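Local coordinates for Atu0111 protein (Agrobacterium tumefaciens, PDB 2FSQ) that is of unknown function but has an alpha-beta fold of the 2H phosphoesterase clan, which suggests a possible role in handling phosphoesters or RNA, at residues S53-R65 / E204-Q217. Residues are numbered along the deposited sequence; the frame is centred on the assembly and turned at random.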
ATOM      1  N   SER A  53      -7.132  -3.447  17.426  1.00 17.92           N
ATOM      2  CA  SER A  53      -7.332  -2.024  17.759  1.00 16.86           C
ATOM      3  C   SER A  53      -8.643  -1.533  17.148  1.00 16.66           C
ATOM      4  O   SER A  53      -9.160  -2.150  16.216  1.00 16.73           O
ATOM      5  CB  SER A  53      -6.156  -1.195  17.227  1.00 17.17           C
ATOM      6  OG  SER A  53      -6.113  -1.242  15.812  1.00 16.49           O
ATOM      7  N   GLN A  54      -9.166  -0.412  17.651  0.70 15.92           N
ATOM      8  CA  GLN A  54     -10.398   0.153  17.096  0.70 16.29           C
ATOM      9  C   GLN A  54     -10.178   0.633  15.650  0.70 15.10           C
ATOM     10  O   GLN A  54     -11.107   0.618  14.826  0.70 15.94           O
ATOM     11  CB  GLN A  54     -10.964   1.240  18.014  0.70 16.68           C
ATOM     12  CG  GLN A  54     -11.347   0.683  19.410  0.70 19.92           C
ATOM     13  CD  GLN A  54     -12.498   1.417  20.101  0.70 23.56           C
ATOM     14  OE1 GLN A  54     -12.955   0.992  21.172  0.70 25.78           O
ATOM     15  NE2 GLN A  54     -12.961   2.517  19.508  0.70 26.57           N
ATOM     16  N   THR A  55      -8.944   1.041  15.336  1.00 15.04           N
ATOM     17  CA  THR A  55      -8.597   1.417  13.962  1.00 14.47           C
ATOM     18  C   THR A  55      -8.777   0.215  13.035  1.00 14.24           C
ATOM     19  O   THR A  55      -9.407   0.312  11.977  1.00 14.95           O
ATOM     20  CB  THR A  55      -7.140   1.943  13.848  1.00 14.18           C
ATOM     21  OG1 THR A  55      -7.048   3.240  14.444  1.00 14.70           O
ATOM     22  CG2 THR A  55      -6.724   2.105  12.405  1.00 14.14           C
ATOM     23  N   GLU A  56      -8.236  -0.926  13.448  1.00 14.41           N
ATOM     24  CA  GLU A  56      -8.347  -2.109  12.618  1.00 15.04           C
ATOM     25  C   GLU A  56      -9.805  -2.522  12.423  1.00 14.85           C
ATOM     26  O   GLU A  56     -10.231  -2.806  11.301  1.00 15.86           O
ATOM     27  CB  GLU A  56      -7.533  -3.258  13.189  1.00 15.32           C
ATOM     28  CG  GLU A  56      -7.592  -4.502  12.327  1.00 16.89           C
ATOM     29  CD  GLU A  56      -6.993  -5.709  13.011  1.00 17.48           C
ATOM     30  OE1 GLU A  56      -7.548  -6.129  14.045  1.00 18.45           O
ATOM     31  OE2 GLU A  56      -6.000  -6.274  12.496  1.00 19.71           O
ATOM     32  N   SER A  57     -10.588  -2.535  13.505  1.00 16.15           N
ATOM     33  CA  SER A  57     -12.003  -2.872  13.393  1.00 16.81           C
ATOM     34  C   SER A  57     -12.767  -1.941  12.460  1.00 15.72           C
ATOM     35  O   SER A  57     -13.619  -2.380  11.678  1.00 16.24           O
ATOM     36  CB  SER A  57     -12.655  -2.910  14.782  1.00 17.52           C
ATOM     37  OG  SER A  57     -12.103  -3.972  15.547  1.00 21.63           O
ATOM     38  N   ALA A  58     -12.458  -0.645  12.526  1.00 15.62           N
ATOM     39  CA  ALA A  58     -13.096   0.320  11.643  1.00 15.38           C
ATOM     40  C   ALA A  58     -12.771   0.012  10.168  1.00 14.77           C
ATOM     41  O   ALA A  58     -13.661   0.035   9.293  1.00 15.71           O
ATOM     42  CB  ALA A  58     -12.661   1.732  12.000  1.00 16.16           C
ATOM     43  N   ILE A  59     -11.501  -0.295   9.899  1.00 14.64           N
ATOM     44  CA  ILE A  59     -11.066  -0.546   8.528  1.00 14.05           C
ATOM     45  C   ILE A  59     -11.680  -1.846   8.011  1.00 14.51           C
ATOM     46  O   ILE A  59     -12.108  -1.919   6.846  1.00 15.08           O
ATOM     47  CB  ILE A  59      -9.525  -0.570   8.434  1.00 14.12           C
ATOM     48  CG1 ILE A  59      -8.995   0.861   8.655  1.00 13.71           C
ATOM     49  CG2 ILE A  59      -9.083  -1.128   7.072  1.00 13.23           C
ATOM     50  CD1 ILE A  59      -7.483   0.959   8.835  1.00 14.15           C
ATOM     51  N   VAL A  60     -11.776  -2.831   8.896  1.00 14.48           N
ATOM     52  CA  VAL A  60     -12.375  -4.112   8.539  1.00 15.49           C
ATOM     53  C   VAL A  60     -13.861  -3.933   8.199  1.00 14.86           C
ATOM     54  O   VAL A  60     -14.365  -4.571   7.277  1.00 15.19           O
ATOM     55  CB  VAL A  60     -12.119  -5.172   9.614  1.00 15.37           C
ATOM     56  CG1 VAL A  60     -12.943  -6.438   9.351  1.00 16.72           C
ATOM     57  CG2 VAL A  60     -10.631  -5.539   9.653  1.00 17.69           C
ATOM     58  N   SER A  61     -14.555  -3.039   8.906  0.60 15.73           N
ATOM     59  CA  SER A  61     -15.945  -2.717   8.556  0.60 15.90           C
ATOM     60  C   SER A  61     -16.084  -2.086   7.172  0.60 15.59           C
ATOM     61  O   SER A  61     -16.997  -2.421   6.415  0.60 16.35           O
ATOM     62  CB  SER A  61     -16.578  -1.812   9.610  0.60 16.29           C
ATOM     63  OG  SER A  61     -16.795  -2.522  10.810  0.60 19.09           O
ATOM     64  N   THR A  62     -15.177  -1.166   6.849  1.00 15.37           N
ATOM     65  CA  THR A  62     -15.155  -0.541   5.525  1.00 15.63           C
ATOM     66  C   THR A  62     -14.942  -1.621   4.461  1.00 15.02           C
ATOM     67  O   THR A  62     -15.664  -1.692   3.467  1.00 15.56           O
ATOM     68  CB  THR A  62     -14.030   0.519   5.444  1.00 15.62           C
ATOM     69  OG1 THR A  62     -14.190   1.470   6.512  1.00 16.96           O
ATOM     70  CG2 THR A  62     -14.010   1.223   4.081  1.00 15.09           C
ATOM     71  N   ARG A  63     -13.942  -2.459   4.700  1.00 15.33           N
ATOM     72  CA  ARG A  63     -13.604  -3.579   3.831  1.00 15.06           C
ATOM     73  C   ARG A  63     -14.800  -4.525   3.599  1.00 15.53           C
ATOM     74  O   ARG A  63     -15.050  -4.942   2.457  1.00 15.11           O
ATOM     75  CB  ARG A  63     -12.417  -4.324   4.436  1.00 14.56           C
ATOM     76  CG  ARG A  63     -11.890  -5.504   3.635  1.00 14.78           C
ATOM     77  CD  ARG A  63     -10.760  -6.121   4.425  1.00 13.41           C
ATOM     78  NE  ARG A  63     -10.156  -7.292   3.781  1.00 15.98           N
ATOM     79  CZ  ARG A  63     -10.643  -8.527   3.823  1.00 15.91           C
ATOM     80  NH1 ARG A  63     -11.766  -8.790   4.497  1.00 17.87           N
ATOM     81  NH2 ARG A  63      -9.995  -9.506   3.183  1.00 16.98           N
ATOM     82  N   GLN A  64     -15.632  -4.723   4.624  0.60 15.59           N
ATOM     83  CA  GLN A  64     -16.879  -5.496   4.459  0.60 15.70           C
ATOM     84  C   GLN A  64     -17.935  -4.832   3.569  0.60 15.71           C
ATOM     85  O   GLN A  64     -18.595  -5.513   2.776  0.60 15.46           O
ATOM     86  CB  GLN A  64     -17.483  -5.883   5.813  0.60 16.53           C
ATOM     87  CG  GLN A  64     -18.719  -6.804   5.731  0.60 16.79           C
ATOM     88  CD  GLN A  64     -18.501  -8.095   4.944  0.60 18.72           C
ATOM     89  OE1 GLN A  64     -17.625  -8.887   5.263  0.60 20.41           O
ATOM     90  NE2 GLN A  64     -19.334  -8.322   3.925  0.60 18.01           N
ATOM     91  N   ARG A  65     -18.085  -3.509   3.679  0.70 15.15           N
ATOM     92  CA  ARG A  65     -18.989  -2.799   2.799  0.70 16.15           C
ATOM     93  C   ARG A  65     -18.560  -3.004   1.355  0.70 15.42           C
ATOM     94  O   ARG A  65     -19.410  -3.058   0.458  0.70 15.61           O
ATOM     95  CB  ARG A  65     -19.034  -1.318   3.135  0.70 16.01           C
ATOM     96  CG  ARG A  65     -20.269  -0.630   2.622  0.70 19.96           C
ATOM     97  CD  ARG A  65     -21.542  -1.265   3.169  0.70 23.92           C
ATOM     98  NE  ARG A  65     -22.692  -0.397   2.968  0.70 26.73           N
ATOM     99  CZ  ARG A  65     -23.335  -0.215   1.815  0.70 27.66           C
ATOM    100  NH1 ARG A  65     -22.954  -0.822   0.694  0.70 28.59           N
ATOM    101  NH2 ARG A  65     -24.369   0.605   1.789  0.70 30.61           N
ATOM    102  N   GLU A 204     -20.223   7.512   1.892  1.00 17.25           N
ATOM    103  CA  GLU A 204     -20.820   7.203   3.186  1.00 17.92           C
ATOM    104  C   GLU A 204     -19.774   6.523   4.085  1.00 17.20           C
ATOM    105  O   GLU A 204     -19.627   6.871   5.261  1.00 18.07           O
ATOM    106  CB  GLU A 204     -22.064   6.318   2.993  1.00 17.79           C
ATOM    107  CG  GLU A 204     -22.810   5.946   4.269  1.00 20.80           C
ATOM    108  CD  GLU A 204     -24.121   5.250   3.984  1.00 20.13           C
ATOM    109  OE1 GLU A 204     -25.093   5.959   3.640  1.00 23.69           O
ATOM    110  OE2 GLU A 204     -24.179   4.007   4.136  1.00 22.70           O
ATOM    111  N   GLU A 205     -19.025   5.570   3.524  1.00 16.48           N
ATOM    112  CA  GLU A 205     -18.038   4.825   4.314  1.00 16.54           C
ATOM    113  C   GLU A 205     -16.825   5.646   4.707  1.00 16.25           C
ATOM    114  O   GLU A 205     -16.262   5.431   5.777  1.00 16.29           O
ATOM    115  CB  GLU A 205     -17.595   3.527   3.621  1.00 16.51           C
ATOM    116  CG  GLU A 205     -18.740   2.518   3.440  1.00 18.97           C
ATOM    117  CD  GLU A 205     -19.414   2.085   4.738  1.00 22.33           C
ATOM    118  OE1 GLU A 205     -18.702   1.805   5.730  1.00 22.47           O
ATOM    119  OE2 GLU A 205     -20.671   2.000   4.738  1.00 25.18           O
ATOM    120  N   LEU A 206     -16.433   6.586   3.850  1.00 16.17           N
ATOM    121  CA  LEU A 206     -15.330   7.495   4.190  1.00 17.11           C
ATOM    122  C   LEU A 206     -15.669   8.300   5.432  1.00 17.95           C
ATOM    123  O   LEU A 206     -14.845   8.400   6.349  1.00 17.78           O
ATOM    124  CB  LEU A 206     -14.974   8.423   3.032  1.00 16.87           C
ATOM    125  CG  LEU A 206     -13.948   9.521   3.375  1.00 16.08           C
ATOM    126  CD1 LEU A 206     -12.588   8.945   3.801  1.00 16.05           C
ATOM    127  CD2 LEU A 206     -13.798  10.496   2.204  1.00 17.84           C
ATOM    128  N   GLU A 207     -16.876   8.861   5.475  0.60 18.45           N
ATOM    129  CA  GLU A 207     -17.228   9.679   6.637  0.60 19.98           C
ATOM    130  C   GLU A 207     -17.368   8.833   7.906  0.60 19.25           C
ATOM    131  O   GLU A 207     -16.972   9.273   8.988  0.60 18.74           O
ATOM    132  CB  GLU A 207     -18.432  10.594   6.374  0.60 20.21           C
ATOM    133  CG  GLU A 207     -19.745   9.931   5.980  0.60 22.99           C
ATOM    134  CD  GLU A 207     -20.965  10.857   6.147  0.60 22.96           C
ATOM    135  OE1 GLU A 207     -20.795  12.024   6.586  0.60 27.98           O
ATOM    136  OE2 GLU A 207     -22.098  10.419   5.835  0.60 26.75           O
ATOM    137  N   LYS A 208     -17.879   7.609   7.764  1.00 18.21           N
ATOM    138  CA  LYS A 208     -17.994   6.679   8.886  1.00 18.90           C
ATOM    139  C   LYS A 208     -16.607   6.281   9.407  1.00 17.34           C
ATOM    140  O   LYS A 208     -16.376   6.240  10.619  1.00 17.67           O
ATOM    141  CB  LYS A 208     -18.821   5.445   8.493  1.00 19.27           C
ATOM    142  CG  LYS A 208     -19.012   4.404   9.588  1.00 21.94           C
ATOM    143  CD  LYS A 208     -19.792   3.203   9.087  1.00 22.12           C
ATOM    144  CE  LYS A 208     -19.931   2.164  10.181  1.00 27.13           C
ATOM    145  NZ  LYS A 208     -20.734   0.992   9.764  1.00 28.58           N
ATOM    146  N   LEU A 209     -15.686   6.018   8.487  1.00 16.70           N
ATOM    147  CA  LEU A 209     -14.332   5.628   8.850  1.00 15.85           C
ATOM    148  C   LEU A 209     -13.570   6.766   9.536  1.00 16.53           C
ATOM    149  O   LEU A 209     -12.866   6.533  10.526  1.00 16.53           O
ATOM    150  CB  LEU A 209     -13.577   5.148   7.600  1.00 14.93           C
ATOM    151  CG  LEU A 209     -12.145   4.691   7.798  1.00 15.93           C
ATOM    152  CD1 LEU A 209     -12.046   3.531   8.770  1.00 16.93           C
ATOM    153  CD2 LEU A 209     -11.566   4.295   6.461  1.00 16.39           C
ATOM    154  N   ARG A 210     -13.700   7.983   9.007  1.00 16.88           N
ATOM    155  CA  ARG A 210     -13.044   9.160   9.594  1.00 17.85           C
ATOM    156  C   ARG A 210     -13.491   9.421  11.030  1.00 17.88           C
ATOM    157  O   ARG A 210     -12.696   9.848  11.874  1.00 18.49           O
ATOM    158  CB  ARG A 210     -13.279  10.403   8.736  1.00 19.15           C
ATOM    159  CG  ARG A 210     -12.449  10.430   7.457  1.00 21.62           C
ATOM    160  CD  ARG A 210     -12.771  11.677   6.641  1.00 25.80           C
ATOM    161  NE  ARG A 210     -12.200  12.862   7.269  1.00 28.54           N
ATOM    162  CZ  ARG A 210     -12.782  14.057   7.325  1.00 32.14           C
ATOM    163  NH1 ARG A 210     -13.987  14.251   6.787  1.00 34.49           N
ATOM    164  NH2 ARG A 210     -12.153  15.062   7.920  1.00 33.93           N
ATOM    165  N   VAL A 211     -14.759   9.153  11.318  1.00 17.07           N
ATOM    166  CA  VAL A 211     -15.258   9.278  12.689  1.00 17.87           C
ATOM    167  C   VAL A 211     -14.756   8.153  13.589  1.00 17.30           C
ATOM    168  O   VAL A 211     -14.366   8.388  14.737  1.00 17.65           O
ATOM    169  CB  VAL A 211     -16.805   9.352  12.721  1.00 18.83           C
ATOM    170  CG1 VAL A 211     -17.330   9.277  14.162  1.00 19.69           C
ATOM    171  CG2 VAL A 211     -17.292  10.637  12.041  1.00 20.20           C
ATOM    172  N   ALA A 212     -14.772   6.929  13.073  1.00 16.60           N
ATOM    173  CA  ALA A 212     -14.392   5.765  13.871  1.00 16.41           C
ATOM    174  C   ALA A 212     -12.896   5.680  14.105  1.00 15.72           C
ATOM    175  O   ALA A 212     -12.444   5.123  15.119  1.00 17.48           O
ATOM    176  CB  ALA A 212     -14.878   4.482  13.210  1.00 16.55           C
ATOM    177  N   ALA A 213     -12.118   6.209  13.155  1.00 14.84           N
ATOM    178  CA  ALA A 213     -10.656   6.127  13.213  1.00 14.08           C
ATOM    179  C   ALA A 213     -10.095   7.464  12.734  1.00 13.79           C
ATOM    180  O   ALA A 213      -9.566   7.550  11.628  1.00 14.46           O
ATOM    181  CB  ALA A 213     -10.137   4.979  12.333  1.00 13.77           C
ATOM    182  N   PRO A 214     -10.231   8.519  13.551  1.00 13.64           N
ATOM    183  CA  PRO A 214      -9.789   9.849  13.115  1.00 13.43           C
ATOM    184  C   PRO A 214      -8.271   9.977  12.916  1.00 13.59           C
ATOM    185  O   PRO A 214      -7.814  10.876  12.213  1.00 13.95           O
ATOM    186  CB  PRO A 214     -10.265  10.774  14.246  1.00 14.15           C
ATOM    187  CG  PRO A 214     -10.398   9.880  15.421  1.00 14.12           C
ATOM    188  CD  PRO A 214     -10.869   8.564  14.884  1.00 13.97           C
ATOM    189  N   VAL A 215      -7.508   9.107  13.567  0.50 12.84           N
ATOM    190  CA  VAL A 215      -6.135   8.829  13.155  0.50 12.87           C
ATOM    191  C   VAL A 215      -6.031   7.324  12.970  0.50 12.82           C
ATOM    192  O   VAL A 215      -6.695   6.539  13.668  0.50 12.47           O
ATOM    193  CB  VAL A 215      -5.069   9.331  14.159  0.50 13.05           C
ATOM    194  CG1 VAL A 215      -4.958  10.836  14.107  0.50 12.34           C
ATOM    195  CG2 VAL A 215      -5.366   8.845  15.579  0.50 12.91           C
ATOM    196  N   ILE A 216      -5.203   6.916  12.021  1.00 12.83           N
ATOM    197  CA  ILE A 216      -5.079   5.508  11.697  1.00 13.59           C
ATOM    198  C   ILE A 216      -3.951   4.962  12.553  1.00 13.45           C
ATOM    199  O   ILE A 216      -2.770   5.129  12.225  1.00 14.34           O
ATOM    200  CB  ILE A 216      -4.826   5.300  10.185  1.00 13.17           C
ATOM    201  CG1 ILE A 216      -5.962   5.930   9.364  1.00 14.47           C
ATOM    202  CG2 ILE A 216      -4.680   3.811   9.864  1.00 13.78           C
ATOM    203  CD1 ILE A 216      -7.366   5.500   9.757  1.00 16.01           C
ATOM    204  N   GLN A 217      -4.314   4.331  13.667  1.00 14.00           N
ATOM    205  CA  GLN A 217      -3.296   3.763  14.522  1.00 14.48           C
ATOM    206  C   GLN A 217      -2.517   2.694  13.765  1.00 15.00           C
ATOM    207  O   GLN A 217      -3.116   1.834  13.115  1.00 15.46           O
ATOM    208  CB  GLN A 217      -3.917   3.154  15.768  1.00 14.94           C
ATOM    209  CG  GLN A 217      -2.861   2.763  16.790  1.00 15.96           C
ATOM    210  CD  GLN A 217      -3.386   1.896  17.902  1.00 18.29           C
ATOM    211  OE1 GLN A 217      -4.574   1.633  18.002  1.00 19.41           O
ATOM    212  NE2 GLN A 217      -2.479   1.427  18.747  1.00 19.86           N
TER
HETATM  213  O   HOH W   1      -4.539  -0.330  13.721  1.00 20.34           O
HETATM  214  O   HOH W   2      -6.976   2.377  17.047  1.00 15.71           O
HETATM  215  O   HOH W   3     -16.528   2.968   6.830  1.00 22.30           O
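T55 OG1 takes the backbone N-H of Q217 at 3.0 Å from the nitrogen, with an N-H...O angle of 156°, and also pairs with a water 2.7 Å away. That water donates in turn to Q217 OE1, so the hydroxyl ties the first turn of one helix to the loop beyond the other. Here parts of two helices of the alpha-beta fold, 54-65 of helix 54-67 and 204-212 of helix 195-212, run antiparallel; these short segments lie at 171° with axes 9.5 Å apart. S53 N-caps the first: its OG accepts from E56 N, bonds to V50 O outside the contact, and receives a second water that also donates to Q217 O.

A58 CB, near the start of helix 54-67, meets A212 CB at the C-terminal end of helix 195-212, 3.7 Å away, and also touches L209 CD1. With OG1 beside the backbone N (chi1 -72°), T55 CG2 packs on I216 CG2, the two side chains crossing at about a right angle. The latter methyl also meets I59 CD1. M143 of strand 142-147 touches I59, L209 and I216, joining this apolar layer to the sheet.

Near the C-terminal end of segment 53-65, a water makes three bonds, accepting from T62 OG1 and donating to E205 O and E205 OE1, and so bridges the two helices. In one of two modelled conformers of R65, hence tentatively, E205, bent at chi2, lays its carboxylate against the aliphatic part of R65, with OE2 3.4 Å from R65 CG. The salt bridge is long, with E205 OE2 3.6 Å from R65 NE and well out of the guanidinium plane.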